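Local coordinates for LRR receptor-like serine/threonine-protein kinase RGI3 (Arabidopsis thaliana, PDB 5HZ0) that acts as a cell-surface receptor for RGF peptide hormones, which maintain the root stem cell niche, through its extracellular leucine-rich repeat domain, at residues K231-L242 with E255-L266. The protein carries 5 engineered substitutions. Numbering follows the deposited sequence.
Sequences KLQSLLLWQNNL and ELWLIDFSENLL
Q233 O is gripped by two backbone amides of the next repeat, W257 N at 2.9 Å and L258 N at 3.3 Å, both lying in its carbonyl plane. The parallel pairing of strands 234-236 and 258-260 continues through L235 N to L258 O, D260 N to L235 O and L237 N to D260 O. Past the strands, Q239 N bonds S262 O, and the amide of N264 takes over. Its OD1 accepts L242 N at 3.0 Å, while ND2 bonds F261 O and reaches weakly to L237 O. With a lysine in place of N264, L242 N would probably lose its acceptor and the turn after F261 a bond that pins it. N264 is the asparagine of the leucine-rich repeat consensus, its amide bonding backbone groups of its own and the neighbouring coil; N240 repeats the ND2 half of this one coil earlier, bonding L237 O and L213 O.

On the inner side, L235 CD2 meets the rim of the F261 ring at CZ, 3.6 Å away and near the ring plane, and L237 CD1 adds an oblique contact at CE1. F261 CG, anti to its carbonyl carbon (chi1 -59°), swings the ring back beside these leucines, with I259 CG2 over the ring centre. On the other side, L236 CD2 rests on D260 CB at 3.5 Å. There the D260 carboxylate lies beside W238 CD1, its plane 24° from the indole; OD1 closes an Asx turn with S262 N. D260 OD2 and W238 NE1 both hydrogen-bond the backbone of the bound peptide hormone. W238 also stacks on Y214, and the pair of coils lies between strands 210-212 and 282-284 of the solenoid.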
# COMPACT_ATOMS: atom_id res chain seq x y z
N LYS A 231 -20.82 21.83 10.27
CA LYS A 231 -19.77 22.26 9.35
C LYS A 231 -18.74 21.17 9.03
O LYS A 231 -17.80 21.42 8.27
CB LYS A 231 -19.03 23.50 9.88
CG LYS A 231 -19.90 24.62 10.42
CD LYS A 231 -20.69 25.29 9.34
CE LYS A 231 -21.32 26.58 9.86
NZ LYS A 231 -20.28 27.52 10.38
N LEU A 232 -18.90 19.98 9.62
CA LEU A 232 -17.94 18.88 9.44
C LEU A 232 -17.67 18.51 7.98
O LEU A 232 -18.59 18.29 7.20
CB LEU A 232 -18.44 17.64 10.19
CG LEU A 232 -17.47 16.46 10.35
CD1 LEU A 232 -16.26 16.91 11.14
CD2 LEU A 232 -18.15 15.26 11.04
N GLN A 233 -16.40 18.43 7.61
CA GLN A 233 -16.03 18.15 6.22
C GLN A 233 -15.26 16.83 6.10
O GLN A 233 -15.61 15.97 5.30
CB GLN A 233 -15.26 19.32 5.58
CG GLN A 233 -15.93 20.67 5.82
CD GLN A 233 -15.35 21.80 4.98
OE1 GLN A 233 -14.47 21.60 4.15
NE2 GLN A 233 -15.84 23.02 5.21
N SER A 234 -14.16 16.73 6.83
CA SER A 234 -13.36 15.52 6.73
C SER A 234 -13.19 14.84 8.09
O SER A 234 -12.86 15.47 9.10
CB SER A 234 -12.01 15.80 6.08
OG SER A 234 -11.30 16.77 6.82
N LEU A 235 -13.47 13.55 8.11
CA LEU A 235 -13.34 12.78 9.33
C LEU A 235 -12.33 11.64 9.05
O LEU A 235 -12.64 10.68 8.35
CB LEU A 235 -14.73 12.25 9.69
CG LEU A 235 -15.03 11.68 11.07
CD1 LEU A 235 -14.73 12.68 12.17
CD2 LEU A 235 -16.48 11.21 11.15
N LEU A 236 -11.12 11.75 9.60
CA LEU A 236 -10.17 10.64 9.46
C LEU A 236 -9.96 10.01 10.82
O LEU A 236 -9.20 10.51 11.66
CB LEU A 236 -8.82 11.11 8.89
CG LEU A 236 -8.81 11.71 7.48
CD1 LEU A 236 -7.44 12.31 7.15
CD2 LEU A 236 -9.18 10.66 6.46
N LEU A 237 -10.52 8.83 11.00
CA LEU A 237 -10.45 8.04 12.21
C LEU A 237 -9.76 6.69 11.99
O LEU A 237 -9.82 5.83 12.80
CB LEU A 237 -11.87 7.90 12.76
CG LEU A 237 -12.74 9.07 13.19
CD1 LEU A 237 -13.86 8.58 13.88
CD2 LEU A 237 -12.06 10.02 14.07
N TRP A 238 -9.13 6.53 10.86
CA TRP A 238 -8.53 5.27 10.47
C TRP A 238 -7.35 4.73 11.32
O TRP A 238 -6.46 5.45 11.72
CB TRP A 238 -8.20 5.19 8.93
CG TRP A 238 -7.14 6.11 8.42
CD1 TRP A 238 -7.32 7.38 8.07
CD2 TRP A 238 -5.77 5.85 8.21
NE1 TRP A 238 -6.19 7.93 7.66
CE2 TRP A 238 -5.21 7.00 7.70
CE3 TRP A 238 -4.96 4.73 8.38
CZ2 TRP A 238 -3.88 7.10 7.39
CZ3 TRP A 238 -3.66 4.82 8.04
CH2 TRP A 238 -3.12 5.99 7.56
N GLN A 239 -7.34 3.41 11.46
CA GLN A 239 -6.37 2.67 12.24
C GLN A 239 -6.29 2.93 13.76
O GLN A 239 -5.38 3.43 14.26
CB GLN A 239 -5.03 2.79 11.58
CG GLN A 239 -4.04 1.90 12.09
CD GLN A 239 -2.82 1.87 11.30
OE1 GLN A 239 -2.82 1.53 10.14
NE2 GLN A 239 -1.74 2.16 11.93
N ASN A 240 -7.37 2.59 14.40
CA ASN A 240 -7.66 2.73 15.80
C ASN A 240 -8.36 1.47 16.26
O ASN A 240 -8.43 0.56 15.55
CB ASN A 240 -8.49 3.99 16.04
CG ASN A 240 -7.66 5.21 16.15
OD1 ASN A 240 -6.99 5.36 17.06
ND2 ASN A 240 -7.73 6.09 15.22
N ASN A 241 -8.83 1.40 17.49
CA ASN A 241 -9.59 0.28 18.05
C ASN A 241 -11.09 0.46 18.08
O ASN A 241 -11.77 -0.21 18.86
CB ASN A 241 -9.00 -0.19 19.38
CG ASN A 241 -7.56 -0.61 19.23
OD1 ASN A 241 -7.21 -1.33 18.30
ND2 ASN A 241 -6.70 -0.10 20.10
N LEU A 242 -11.59 1.44 17.34
CA LEU A 242 -13.02 1.80 17.39
C LEU A 242 -13.98 0.63 17.21
O LEU A 242 -13.76 -0.28 16.39
CB LEU A 242 -13.33 2.92 16.40
CG LEU A 242 -12.60 4.25 16.64
CD1 LEU A 242 -12.66 5.13 15.39
CD2 LEU A 242 -13.17 4.98 17.85
N GLU A 255 -21.91 18.97 4.77
CA GLU A 255 -20.64 19.30 4.13
C GLU A 255 -19.63 18.17 4.11
O GLU A 255 -18.49 18.38 3.73
CB GLU A 255 -20.00 20.52 4.77
CG GLU A 255 -20.85 21.78 4.72
CD GLU A 255 -20.07 23.00 5.15
OE1 GLU A 255 -18.88 22.83 5.54
OE2 GLU A 255 -20.62 24.12 5.11
N LEU A 256 -20.02 16.97 4.54
CA LEU A 256 -19.03 15.94 4.76
C LEU A 256 -18.61 15.34 3.43
O LEU A 256 -19.41 14.73 2.73
CB LEU A 256 -19.66 14.88 5.66
CG LEU A 256 -18.85 13.80 6.35
CD1 LEU A 256 -17.63 14.40 7.02
CD2 LEU A 256 -19.74 13.10 7.36
N TRP A 257 -17.36 15.56 3.04
CA TRP A 257 -16.90 15.02 1.76
C TRP A 257 -15.97 13.81 1.85
O TRP A 257 -15.83 13.05 0.89
CB TRP A 257 -16.27 16.13 0.92
CG TRP A 257 -14.94 16.60 1.43
CD1 TRP A 257 -14.72 17.57 2.36
CD2 TRP A 257 -13.66 16.12 1.03
NE1 TRP A 257 -13.37 17.73 2.55
CE2 TRP A 257 -12.70 16.84 1.75
CE3 TRP A 257 -13.23 15.15 0.13
CZ2 TRP A 257 -11.35 16.64 1.59
CZ3 TRP A 257 -11.89 14.95 -0.04
CH2 TRP A 257 -10.96 15.69 0.69
N LEU A 258 -15.39 13.61 3.03
CA LEU A 258 -14.46 12.49 3.25
C LEU A 258 -14.78 11.80 4.59
O LEU A 258 -14.90 12.46 5.62
CB LEU A 258 -12.99 12.95 3.17
CG LEU A 258 -11.87 11.97 3.62
CD1 LEU A 258 -12.05 10.55 3.09
CD2 LEU A 258 -10.49 12.46 3.25
N ILE A 259 -14.95 10.49 4.53
CA ILE A 259 -15.10 9.65 5.72
C ILE A 259 -14.16 8.45 5.64
O ILE A 259 -14.28 7.62 4.75
CB ILE A 259 -16.55 9.11 5.86
CG1 ILE A 259 -17.55 10.25 5.99
CG2 ILE A 259 -16.65 8.15 7.08
CD1 ILE A 259 -18.98 9.78 6.12
N ASP A 260 -13.20 8.37 6.56
CA ASP A 260 -12.32 7.21 6.57
C ASP A 260 -12.28 6.58 7.96
O ASP A 260 -11.73 7.15 8.91
CB ASP A 260 -10.92 7.62 6.13
CG ASP A 260 -10.06 6.45 5.74
OD1 ASP A 260 -10.33 5.31 6.18
OD2 ASP A 260 -9.08 6.67 5.00
N PHE A 261 -12.95 5.44 8.07
CA PHE A 261 -12.98 4.59 9.27
C PHE A 261 -12.16 3.31 9.10
O PHE A 261 -12.35 2.36 9.85
CB PHE A 261 -14.41 4.27 9.68
CG PHE A 261 -15.27 5.48 9.99
CD1 PHE A 261 -14.70 6.69 10.30
CD2 PHE A 261 -16.64 5.38 9.98
CE1 PHE A 261 -15.48 7.79 10.59
CE2 PHE A 261 -17.42 6.46 10.28
CZ PHE A 261 -16.84 7.67 10.59
N SER A 262 -11.37 3.22 8.04
CA SER A 262 -10.64 1.99 7.75
C SER A 262 -9.83 1.46 8.95
O SER A 262 -9.45 2.24 9.81
CB SER A 262 -9.72 2.20 6.55
OG SER A 262 -10.33 3.02 5.56
N GLU A 263 -9.65 0.14 9.04
CA GLU A 263 -8.86 -0.52 10.10
C GLU A 263 -9.33 -0.25 11.52
O GLU A 263 -8.62 0.33 12.33
CB GLU A 263 -7.38 -0.14 10.06
CG GLU A 263 -6.75 -0.23 8.70
CD GLU A 263 -5.89 -1.44 8.56
OE1 GLU A 263 -5.09 -1.49 7.59
OE2 GLU A 263 -6.02 -2.34 9.42
N ASN A 264 -10.54 -0.70 11.81
CA ASN A 264 -11.09 -0.63 13.14
C ASN A 264 -11.83 -1.92 13.42
O ASN A 264 -11.57 -2.94 12.77
CB ASN A 264 -12.01 0.58 13.29
CG ASN A 264 -11.24 1.87 13.47
OD1 ASN A 264 -10.76 2.15 14.57
ND2 ASN A 264 -11.12 2.67 12.40
N LEU A 265 -12.61 -1.90 14.49
CA LEU A 265 -13.49 -3.01 14.87
C LEU A 265 -14.99 -2.80 14.61
O LEU A 265 -15.81 -3.49 15.17
CB LEU A 265 -13.17 -3.50 16.28
CG LEU A 265 -11.67 -3.78 16.44
CD1 LEU A 265 -11.30 -4.08 17.89
CD2 LEU A 265 -11.22 -4.91 15.53
N LEU A 266 -15.35 -1.77 13.86
CA LEU A 266 -16.76 -1.40 13.68
C LEU A 266 -17.64 -2.56 13.24
O LEU A 266 -17.23 -3.41 12.45
CB LEU A 266 -16.88 -0.24 12.67
CG LEU A 266 -15.96 0.94 12.97
CD1 LEU A 266 -16.14 2.07 11.97
CD2 LEU A 266 -16.19 1.44 14.39